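Long-range contacts in Baccell_00875 (Bacteroides cellulosilyticus DSM 14838, PDB 5NO8), which probably acts as a polysaccharide lyase that removes the L-rhamnose caps linked to glucuronic acid on complex arabinogalactan proteins: residues 640-645 against 685-690; 603-608 against 663-668; 79-84 against 135-140. All blocks are in the same frame, centred on the assembly; numbering follows the deposited sequence.

Interaction 1: residues 640-645 against 685-690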
loop_
_atom_site.group_PDB
_atom_site.type_symbol
_atom_site.label_atom_id
_atom_site.label_comp_id
_atom_site.label_asym_id
_atom_site.label_seq_id
_atom_site.Cartn_x
_atom_site.Cartn_y
_atom_site.Cartn_z
ATOM N N ASN A 640 -11.696 7.702 4.583
ATOM C CA ASN A 640 -10.499 8.128 3.866
ATOM C C ASN A 640 -9.814 6.950 3.169
ATOM O O ASN A 640 -9.452 7.047 1.976
ATOM C CB ASN A 640 -9.544 8.821 4.830
ATOM C CG ASN A 640 -8.289 9.298 4.145
ATOM O OD1 ASN A 640 -8.361 9.964 3.125
ATOM N ND2 ASN A 640 -7.135 8.917 4.683
ATOM N N VAL A 641 -9.638 5.847 3.890
ATOM C CA VAL A 641 -8.988 4.670 3.300
ATOM C C VAL A 641 -9.719 4.178 2.038
ATOM O O VAL A 641 -9.121 3.983 0.980
ATOM C CB VAL A 641 -8.885 3.481 4.300
ATOM C CG1 VAL A 641 -8.355 2.249 3.592
ATOM C CG2 VAL A 641 -8.007 3.839 5.472
ATOM N N VAL A 642 -11.026 3.969 2.148
ATOM C CA VAL A 642 -11.785 3.406 1.041
ATOM C C VAL A 642 -11.955 4.413 -0.100
ATOM O O VAL A 642 -11.939 4.011 -1.260
ATOM C CB VAL A 642 -13.109 2.741 1.504
ATOM C CG1 VAL A 642 -12.790 1.640 2.526
ATOM C CG2 VAL A 642 -14.123 3.754 2.063
ATOM N N ARG A 643 -12.068 5.697 0.226
ATOM C CA ARG A 643 -12.138 6.773 -0.767
ATOM C C ARG A 643 -10.883 6.791 -1.652
ATOM O O ARG A 643 -10.954 6.916 -2.886
ATOM C CB ARG A 643 -12.308 8.107 -0.041
ATOM C CG ARG A 643 -12.222 9.305 -0.908
ATOM C CD ARG A 643 -12.864 10.496 -0.223
ATOM N NE ARG A 643 -12.118 10.832 0.978
ATOM C CZ ARG A 643 -12.587 10.930 2.218
ATOM N NH1 ARG A 643 -13.871 10.758 2.500
ATOM N NH2 ARG A 643 -11.767 11.286 3.194
ATOM N N ASN A 644 -9.731 6.578 -1.025
ATOM C CA ASN A 644 -8.475 6.668 -1.761
ATOM C C ASN A 644 -8.290 5.510 -2.735
ATOM O O ASN A 644 -7.565 5.647 -3.721
ATOM C CB ASN A 644 -7.307 6.830 -0.790
ATOM C CG ASN A 644 -7.314 8.172 -0.104
ATOM O OD1 ASN A 644 -7.999 9.104 -0.543
ATOM N ND2 ASN A 644 -6.601 8.277 1.007
ATOM N N ASN A 645 -8.966 4.384 -2.490
ATOM C CA ASN A 645 -8.941 3.289 -3.413
ATOM C C ASN A 645 -9.849 3.483 -4.626
ATOM O O ASN A 645 -9.830 2.690 -5.551
ATOM C CB ASN A 645 -9.238 1.974 -2.705
ATOM C CG ASN A 645 -8.050 1.412 -1.985
ATOM O OD1 ASN A 645 -7.471 0.425 -2.446
ATOM N ND2 ASN A 645 -7.701 1.992 -0.840
ATOM N N VAL A 685 -16.484 -3.372 -2.493
ATOM C CA VAL A 685 -17.152 -4.128 -1.430
ATOM C C VAL A 685 -16.922 -3.479 -0.076
ATOM O O VAL A 685 -17.854 -3.289 0.712
ATOM C CB VAL A 685 -16.690 -5.610 -1.412
ATOM C CG1 VAL A 685 -17.228 -6.348 -0.177
ATOM C CG2 VAL A 685 -17.072 -6.329 -2.692
ATOM N N TYR A 686 -15.675 -3.102 0.209
ATOM C CA TYR A 686 -15.365 -2.481 1.466
ATOM C C TYR A 686 -15.757 -1.007 1.539
ATOM O O TYR A 686 -16.091 -0.499 2.625
ATOM C CB TYR A 686 -13.907 -2.750 1.837
ATOM C CG TYR A 686 -13.750 -4.174 2.321
ATOM C CD1 TYR A 686 -14.327 -4.578 3.519
ATOM C CD2 TYR A 686 -13.139 -5.124 1.543
ATOM C CE1 TYR A 686 -14.211 -5.886 3.968
ATOM C CE2 TYR A 686 -13.016 -6.440 1.978
ATOM C CZ TYR A 686 -13.545 -6.804 3.196
ATOM O OH TYR A 686 -13.412 -8.095 3.620
ATOM N N TYR A 687 -15.766 -0.333 0.388
ATOM C CA TYR A 687 -16.275 1.027 0.308
ATOM C C TYR A 687 -17.741 1.046 0.782
ATOM O O TYR A 687 -18.127 1.896 1.568
ATOM C CB TYR A 687 -16.181 1.567 -1.114
ATOM C CG TYR A 687 -16.655 2.975 -1.222
ATOM C CD1 TYR A 687 -18.002 3.264 -1.370
ATOM C CD2 TYR A 687 -15.758 4.039 -1.111
ATOM C CE1 TYR A 687 -18.446 4.581 -1.439
ATOM C CE2 TYR A 687 -16.200 5.336 -1.163
ATOM C CZ TYR A 687 -17.546 5.594 -1.330
ATOM O OH TYR A 687 -17.958 6.918 -1.358
ATOM N N LEU A 688 -18.515 0.093 0.296
ATOM C CA LEU A 688 -19.940 -0.001 0.647
ATOM C C LEU A 688 -20.183 -0.494 2.059
ATOM O O LEU A 688 -21.161 -0.080 2.677
ATOM C CB LEU A 688 -20.697 -0.835 -0.369
ATOM C CG LEU A 688 -20.722 -0.193 -1.760
ATOM C CD1 LEU A 688 -21.291 -1.110 -2.781
ATOM C CD2 LEU A 688 -21.488 1.132 -1.775
ATOM N N LEU A 689 -19.287 -1.319 2.598
ATOM C CA LEU A 689 -19.323 -1.628 4.029
ATOM C C LEU A 689 -19.138 -0.393 4.891
ATOM O O LEU A 689 -19.955 -0.067 5.764
ATOM C CB LEU A 689 -18.250 -2.672 4.381
ATOM C CG LEU A 689 -18.200 -3.011 5.884
ATOM C CD1 LEU A 689 -19.443 -3.840 6.234
ATOM C CD2 LEU A 689 -16.933 -3.766 6.190
ATOM N N VAL A 690 -18.053 0.336 4.631
ATOM C CA VAL A 690 -17.680 1.467 5.429
ATOM C C VAL A 690 -18.719 2.576 5.371
ATOM O O VAL A 690 -19.006 3.183 6.400
ATOM C CB VAL A 690 -16.309 2.020 4.989
ATOM C CG1 VAL A 690 -16.035 3.409 5.540
ATOM C CG2 VAL A 690 -15.221 1.043 5.399
#
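V642 carries the tight part of this contact, its two methyls set against different residues of helix 682-692. CG2 lies 3.6 Å from Y687 CD2, an approach that is oblique to the ring, and the two side chains cross at about a right angle. CG1 instead meets V690 tip to tip, with V642 CG1 3.8 Å from V690 CG2, and also rests 3.9 Å from the backbone carbonyl Y686 O. With chi1 at -58°, CG2 falls between the backbone N and the carbonyl carbon, which turns both methyls across the interface. V642 CB lies 3.8 Å from Y687 CA, so the side chain packs down on the other backbone. No hydrogen bond passes between the segments, so the evidence is for apolar packing. The helices run roughly antiparallel, their short axes 147° apart and 9.2 Å at closest approach, and this is helix-against-helix packing in the C-terminal helical domain, whose many successive helices are consistent with the alpha/alpha toroids of other polysaccharide lyases. Other helices also touch helix 682-692: helix 396-409 takes V685 and L688, and helix 615-629 takes Y686, whose hydroxyl bonds to Q550. Q635 of helix 632-644 adds a polar tie by donating to V690 O. Packing thins beyond CD2, along the outer part of the partly exposed Y687 ring, and at R643, which loses little surface. A chi1 of -178° carries Y687 CG away from the backbone N, and the ring turns its edge to the other helix, where R643 N lies near the ring plane, 4.3 Å from Y687 CD2. Past that edge its hydroxyl bonds to a glycerol probably left from crystallisation, while the R643 guanidinium bends away and sets one face against N640 N, which lies toward the rim of the group.

Interaction 2: residues 603-608 against 663-668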
loop_
_atom_site.group_PDB
_atom_site.type_symbol
_atom_site.label_atom_id
_atom_site.label_comp_id
_atom_site.label_asym_id
_atom_site.label_seq_id
_atom_site.Cartn_x
_atom_site.Cartn_y
_atom_site.Cartn_z
ATOM N N ARG A 603 1.308 -7.024 -16.318
ATOM C CA ARG A 603 2.727 -6.637 -16.455
ATOM C C ARG A 603 3.665 -7.424 -15.537
ATOM O O ARG A 603 4.902 -7.300 -15.671
ATOM C CB ARG A 603 2.887 -5.151 -16.186
ATOM C CG ARG A 603 2.150 -4.252 -17.166
ATOM C CD ARG A 603 2.686 -4.297 -18.581
ATOM N NE ARG A 603 1.882 -3.388 -19.408
ATOM C CZ ARG A 603 1.968 -2.050 -19.403
ATOM N NH1 ARG A 603 2.870 -1.405 -18.645
ATOM N NH2 ARG A 603 1.155 -1.346 -20.188
ATOM N N GLU A 604 3.081 -8.159 -14.579
ATOM C CA GLU A 604 3.797 -9.090 -13.694
ATOM C C GLU A 604 4.957 -8.423 -12.935
ATOM O O GLU A 604 6.004 -9.024 -12.719
ATOM C CB GLU A 604 4.266 -10.318 -14.492
ATOM C CG GLU A 604 3.099 -11.052 -15.157
ATOM C CD GLU A 604 3.514 -12.322 -15.889
ATOM O OE1 GLU A 604 4.730 -12.591 -16.001
ATOM O OE2 GLU A 604 2.610 -13.057 -16.353
ATOM N N LEU A 605 4.766 -7.169 -12.545
ATOM C CA LEU A 605 5.818 -6.411 -11.847
ATOM C C LEU A 605 5.680 -6.506 -10.336
ATOM O O LEU A 605 4.699 -6.005 -9.769
ATOM C CB LEU A 605 5.761 -4.933 -12.232
ATOM C CG LEU A 605 6.702 -4.358 -13.269
ATOM C CD1 LEU A 605 6.499 -2.847 -13.336
ATOM C CD2 LEU A 605 8.147 -4.657 -12.912
ATOM N N PHE A 606 6.663 -7.107 -9.669
ATOM C CA PHE A 606 6.833 -6.899 -8.245
ATOM C C PHE A 606 7.092 -5.411 -8.024
ATOM O O PHE A 606 7.541 -4.712 -8.924
ATOM C CB PHE A 606 8.026 -7.680 -7.687
ATOM C CG PHE A 606 7.759 -9.136 -7.473
ATOM C CD1 PHE A 606 6.996 -9.549 -6.407
ATOM C CD2 PHE A 606 8.283 -10.095 -8.347
ATOM C CE1 PHE A 606 6.741 -10.899 -6.188
ATOM C CE2 PHE A 606 8.048 -11.444 -8.132
ATOM C CZ PHE A 606 7.266 -11.847 -7.053
ATOM N N GLY A 607 6.808 -4.953 -6.826
ATOM C CA GLY A 607 7.070 -3.585 -6.417
ATOM C C GLY A 607 5.854 -2.913 -5.819
ATOM O O GLY A 607 4.719 -3.420 -5.928
ATOM N N ASP A 608 6.078 -1.752 -5.215
ATOM C CA ASP A 608 5.050 -1.062 -4.415
ATOM C C ASP A 608 3.788 -0.809 -5.224
ATOM O O ASP A 608 3.861 -0.215 -6.291
ATOM C CB ASP A 608 5.526 0.295 -3.916
ATOM C CG ASP A 608 6.717 0.214 -2.961
ATOM O OD1 ASP A 608 7.129 -0.895 -2.600
ATOM O OD2 ASP A 608 7.222 1.284 -2.602
ATOM N N TYR A 663 8.923 5.232 -9.372
ATOM C CA TYR A 663 9.349 5.757 -10.649
ATOM C C TYR A 663 9.719 4.625 -11.594
ATOM O O TYR A 663 9.278 4.586 -12.743
ATOM C CB TYR A 663 10.533 6.702 -10.414
ATOM C CG TYR A 663 11.240 7.204 -11.662
ATOM C CD1 TYR A 663 10.557 7.875 -12.653
ATOM C CD2 TYR A 663 12.606 7.082 -11.776
ATOM C CE1 TYR A 663 11.205 8.357 -13.783
ATOM C CE2 TYR A 663 13.289 7.525 -12.893
ATOM C CZ TYR A 663 12.596 8.171 -13.899
ATOM O OH TYR A 663 13.305 8.600 -15.006
ATOM N N LYS A 664 10.574 3.740 -11.100
ATOM C CA LYS A 664 11.001 2.545 -11.813
ATOM C C LYS A 664 11.214 1.416 -10.836
ATOM O O LYS A 664 11.409 1.623 -9.630
ATOM C CB LYS A 664 12.312 2.784 -12.569
ATOM C CG LYS A 664 12.196 3.783 -13.711
ATOM C CD LYS A 664 13.518 4.098 -14.374
ATOM C CE LYS A 664 13.292 4.985 -15.590
ATOM N NZ LYS A 664 14.545 5.366 -16.288
ATOM N N ILE A 665 11.140 0.214 -11.377
ATOM C CA ILE A 665 11.425 -1.006 -10.642
ATOM C C ILE A 665 12.416 -1.797 -11.474
ATOM O O ILE A 665 12.117 -2.232 -12.608
ATOM C CB ILE A 665 10.133 -1.808 -10.408
ATOM C CG1 ILE A 665 9.139 -0.989 -9.560
ATOM C CG2 ILE A 665 10.462 -3.145 -9.735
ATOM C CD1 ILE A 665 7.696 -1.327 -9.834
ATOM N N ASP A 666 13.632 -1.965 -10.932
ATOM C CA ASP A 666 14.737 -2.628 -11.651
ATOM C C ASP A 666 14.960 -2.059 -13.044
ATOM O O ASP A 666 15.244 -2.796 -14.001
ATOM C CB ASP A 666 14.528 -4.152 -11.703
ATOM C CG ASP A 666 14.915 -4.833 -10.409
ATOM O OD1 ASP A 666 16.039 -4.598 -9.900
ATOM O OD2 ASP A 666 14.062 -5.551 -9.859
ATOM N N GLY A 667 14.826 -0.737 -13.158
ATOM C CA GLY A 667 15.043 -0.034 -14.413
ATOM C C GLY A 667 13.875 0.045 -15.376
ATOM O O GLY A 667 13.978 0.710 -16.424
ATOM N N VAL A 668 12.775 -0.631 -15.035
ATOM C CA VAL A 668 11.581 -0.673 -15.858
ATOM C C VAL A 668 10.658 0.439 -15.374
ATOM O O VAL A 668 10.355 0.531 -14.197
ATOM C CB VAL A 668 10.892 -2.041 -15.744
ATOM C CG1 VAL A 668 9.526 -2.067 -16.458
ATOM C CG2 VAL A 668 11.813 -3.135 -16.281
#
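I665 and L605 meet tip to tip, methyl to methyl, with I665 CD1 4.0 Å from L605 CD1. The same isoleucine presses on the backbone next door with both of its branches: F606 O lies 3.4 Å from I665 CG2 and 3.5 Å from I665 CD1. That carbonyl is buried and has no hydrogen-bonding partner in the model, so hydrocarbon is what covers it on this side. CG2 stands anti to the backbone N of I665 and CG1 anti to its carbonyl carbon (chi1 -62°), a setting that brings CG2 and CD1 to the same oxygen. CD1 also reaches G607 CA at 4.1 Å, too close for any side chain there: a CB on G607 would fall 2.7 Å from I665 CD1, and the local backbone angles call for glycine as well. Cutting I665 back to an alanine is likely to leave L605 CD1 without its methyl partner on the hairpin and open a gap above F606 O and G607. V668 adds a looser touch at the exposed margin, where its CG1 is 4.4 Å from L605 CD1. I665 and V668 flank the turn of a tight beta hairpin, a type I' turn with D666 and G667 at its corners: I665 N bonds to V668 O at 2.9 Å, and V668 N returns to I665 O at 3.0 Å. Further out, the D666 carboxylate fastens the turn to the backbone NH groups of E204 and R205, and K664 pairs through its backbone with I202 of strand 199-203. On the loop side G607 is tied by its backbone to H594, and D608 forms a salt bridge with R215 and a hydrogen bond with Y200. M660, from strand 659-660, touches both L605 and I665.

Interaction 3: residues 79-84 against 135-140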
loop_
_atom_site.group_PDB
_atom_site.type_symbol
_atom_site.label_atom_id
_atom_site.label_comp_id
_atom_site.label_asym_id
_atom_site.label_seq_id
_atom_site.Cartn_x
_atom_site.Cartn_y
_atom_site.Cartn_z
ATOM N N VAL A 79 24.970 10.515 -17.161
ATOM C CA VAL A 79 25.545 11.777 -17.567
ATOM C C VAL A 79 25.469 11.895 -19.086
ATOM O O VAL A 79 25.804 10.970 -19.832
ATOM C CB VAL A 79 26.955 12.036 -16.992
ATOM C CG1 VAL A 79 27.917 10.953 -17.316
ATOM C CG2 VAL A 79 27.496 13.376 -17.469
ATOM N N VAL A 80 24.988 13.040 -19.515
ATOM C CA VAL A 80 24.780 13.317 -20.919
ATOM C C VAL A 80 25.492 14.592 -21.327
ATOM O O VAL A 80 25.310 15.650 -20.712
ATOM C CB VAL A 80 23.277 13.475 -21.208
ATOM C CG1 VAL A 80 23.060 13.884 -22.662
ATOM C CG2 VAL A 80 22.546 12.177 -20.912
ATOM N N LYS A 81 26.309 14.490 -22.380
ATOM C CA LYS A 81 27.028 15.604 -22.977
ATOM C C LYS A 81 26.848 15.431 -24.458
ATOM O O LYS A 81 27.493 14.569 -25.063
ATOM C CB LYS A 81 28.529 15.547 -22.662
ATOM C CG LYS A 81 28.914 15.859 -21.242
ATOM C CD LYS A 81 30.419 16.131 -21.113
ATOM C CE LYS A 81 31.271 14.960 -21.542
ATOM N NZ LYS A 81 32.657 15.043 -20.977
ATOM N N GLY A 82 25.931 16.185 -25.038
ATOM C CA GLY A 82 25.562 15.971 -26.447
ATOM C C GLY A 82 25.079 14.544 -26.671
ATOM O O GLY A 82 24.276 14.015 -25.886
ATOM N N ARG A 83 25.599 13.892 -27.711
ATOM C CA ARG A 83 25.193 12.517 -28.016
ATOM C C ARG A 83 25.739 11.471 -27.053
ATOM O O ARG A 83 25.270 10.339 -27.062
ATOM C CB ARG A 83 25.587 12.150 -29.448
ATOM C CG ARG A 83 24.856 12.970 -30.481
ATOM C CD ARG A 83 25.040 12.444 -31.875
ATOM N NE ARG A 83 26.369 12.804 -32.340
ATOM C CZ ARG A 83 27.390 11.971 -32.448
ATOM N NH1 ARG A 83 27.259 10.688 -32.161
ATOM N NH2 ARG A 83 28.558 12.419 -32.884
ATOM N N GLU A 84 26.741 11.837 -26.258
ATOM C CA GLU A 84 27.402 10.910 -25.361
ATOM C C GLU A 84 26.611 10.759 -24.068
ATOM O O GLU A 84 26.480 11.714 -23.305
ATOM C CB GLU A 84 28.811 11.430 -25.025
ATOM C CG GLU A 84 29.627 10.440 -24.214
ATOM C CD GLU A 84 30.901 11.022 -23.615
ATOM O OE1 GLU A 84 31.951 10.366 -23.776
ATOM O OE2 GLU A 84 30.856 12.085 -22.950
ATOM N N GLU A 135 32.795 21.178 -20.067
ATOM C CA GLU A 135 31.522 21.469 -20.734
ATOM C C GLU A 135 30.353 21.243 -19.774
ATOM O O GLU A 135 30.487 20.489 -18.816
ATOM C CB GLU A 135 31.326 20.559 -21.975
ATOM N N PRO A 136 29.209 21.902 -20.034
ATOM C CA PRO A 136 28.006 21.577 -19.265
ATOM C C PRO A 136 27.599 20.107 -19.427
ATOM O O PRO A 136 27.806 19.522 -20.481
ATOM C CB PRO A 136 26.926 22.520 -19.837
ATOM C CG PRO A 136 27.675 23.545 -20.643
ATOM C CD PRO A 136 28.948 22.905 -21.086
ATOM N N VAL A 137 27.056 19.538 -18.356
ATOM C CA VAL A 137 26.521 18.186 -18.376
ATOM C C VAL A 137 25.075 18.214 -17.896
ATOM O O VAL A 137 24.693 19.061 -17.073
ATOM C CB VAL A 137 27.327 17.223 -17.484
ATOM C CG1 VAL A 137 28.798 17.195 -17.924
ATOM C CG2 VAL A 137 27.239 17.589 -16.013
ATOM N N SER A 138 24.285 17.274 -18.414
ATOM C CA SER A 138 22.953 16.990 -17.896
ATOM C C SER A 138 23.018 15.654 -17.170
ATOM O O SER A 138 23.663 14.722 -17.642
ATOM C CB SER A 138 21.929 16.956 -19.004
ATOM O OG SER A 138 21.783 18.224 -19.618
ATOM N N LEU A 139 22.451 15.582 -15.983
ATOM C CA LEU A 139 22.402 14.333 -15.230
ATOM C C LEU A 139 20.949 13.904 -15.164
ATOM O O LEU A 139 20.101 14.703 -14.761
ATOM C CB LEU A 139 22.934 14.510 -13.798
ATOM C CG LEU A 139 24.400 15.015 -13.700
ATOM C CD1 LEU A 139 24.865 15.085 -12.252
ATOM C CD2 LEU A 139 25.322 14.128 -14.537
ATOM N N TYR A 140 20.677 12.665 -15.551
ATOM C CA TYR A 140 19.360 12.105 -15.483
ATOM C C TYR A 140 19.384 10.876 -14.580
ATOM O O TYR A 140 20.415 10.194 -14.458
ATOM C CB TYR A 140 18.914 11.701 -16.869
ATOM C CG TYR A 140 18.735 12.813 -17.845
ATOM C CD1 TYR A 140 17.512 13.492 -17.933
ATOM C CD2 TYR A 140 19.757 13.223 -18.685
ATOM C CE1 TYR A 140 17.325 14.489 -18.855
ATOM C CE2 TYR A 140 19.575 14.242 -19.607
ATOM C CZ TYR A 140 18.347 14.877 -19.670
ATOM O OH TYR A 140 18.130 15.856 -20.592
HETATM O O HOH W 1 23.792 17.851 -21.461
#
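V80 and S138 face each other as an antiparallel hydrogen-bonded pair, with V80 N to S138 O at 2.8 Å and S138 N to V80 O at 3.0 Å, the latter practically straight at 179°, while the short strand axes run 149° apart. V79 and L139, the adjoining non-hydrogen-bonded pair, put their side chains on one face of the sheet, where V79 CB sits 3.6 Å from L139 CD2 and V79 CG2 lies 3.9 Å from V137 CB. This face turns toward strand 110-119, whose I110 touches both V137 and L139. The opposite face bears V80 and S138; V80 CG2 approaches the edge of the Y140 ring, near its plane, at 3.7 Å from CD2. Beyond the pairing, chi1 of -72° sets K81 CG beside its backbone N and alongside V137, with K81 CG 3.6 Å from V137 CG1. The K81 ammonium forms a salt bridge with D109 and a long one with E84. K81 and E84 also close a type II' hairpin turn into strand 84-90. A water donates to V80 O at 2.8 Å and is also hydrogen-bonded to S138 OG. It thus adds a solvent-mediated tie beside the direct backbone bonds, whereas the side chains of V79, V137 and L139, the last two buried, meet by apolar contact.

Interactions 1 and 2 involve mostly buried residues, whereas interaction 3 is only partly buried and its centre lies about 36 Å from the centre of the chain. Interactions 1 and 2 also interlock along the sequence, their segments alternating, although their centres are about 26 Å apart on opposite sides of the chain's centre; interaction 3 closes before either opens. Interactions 2 and 3 reach the same mixed sheet, with nearest atoms about 7 Å apart, while interaction 1 belongs to the helices. Chemistry follows place: neither inner contact has a hydrogen bond between its segments, interaction 1 joining helices and interaction 2 a loop to a hairpin, while 79-84 and 135-140 pair through their backbones.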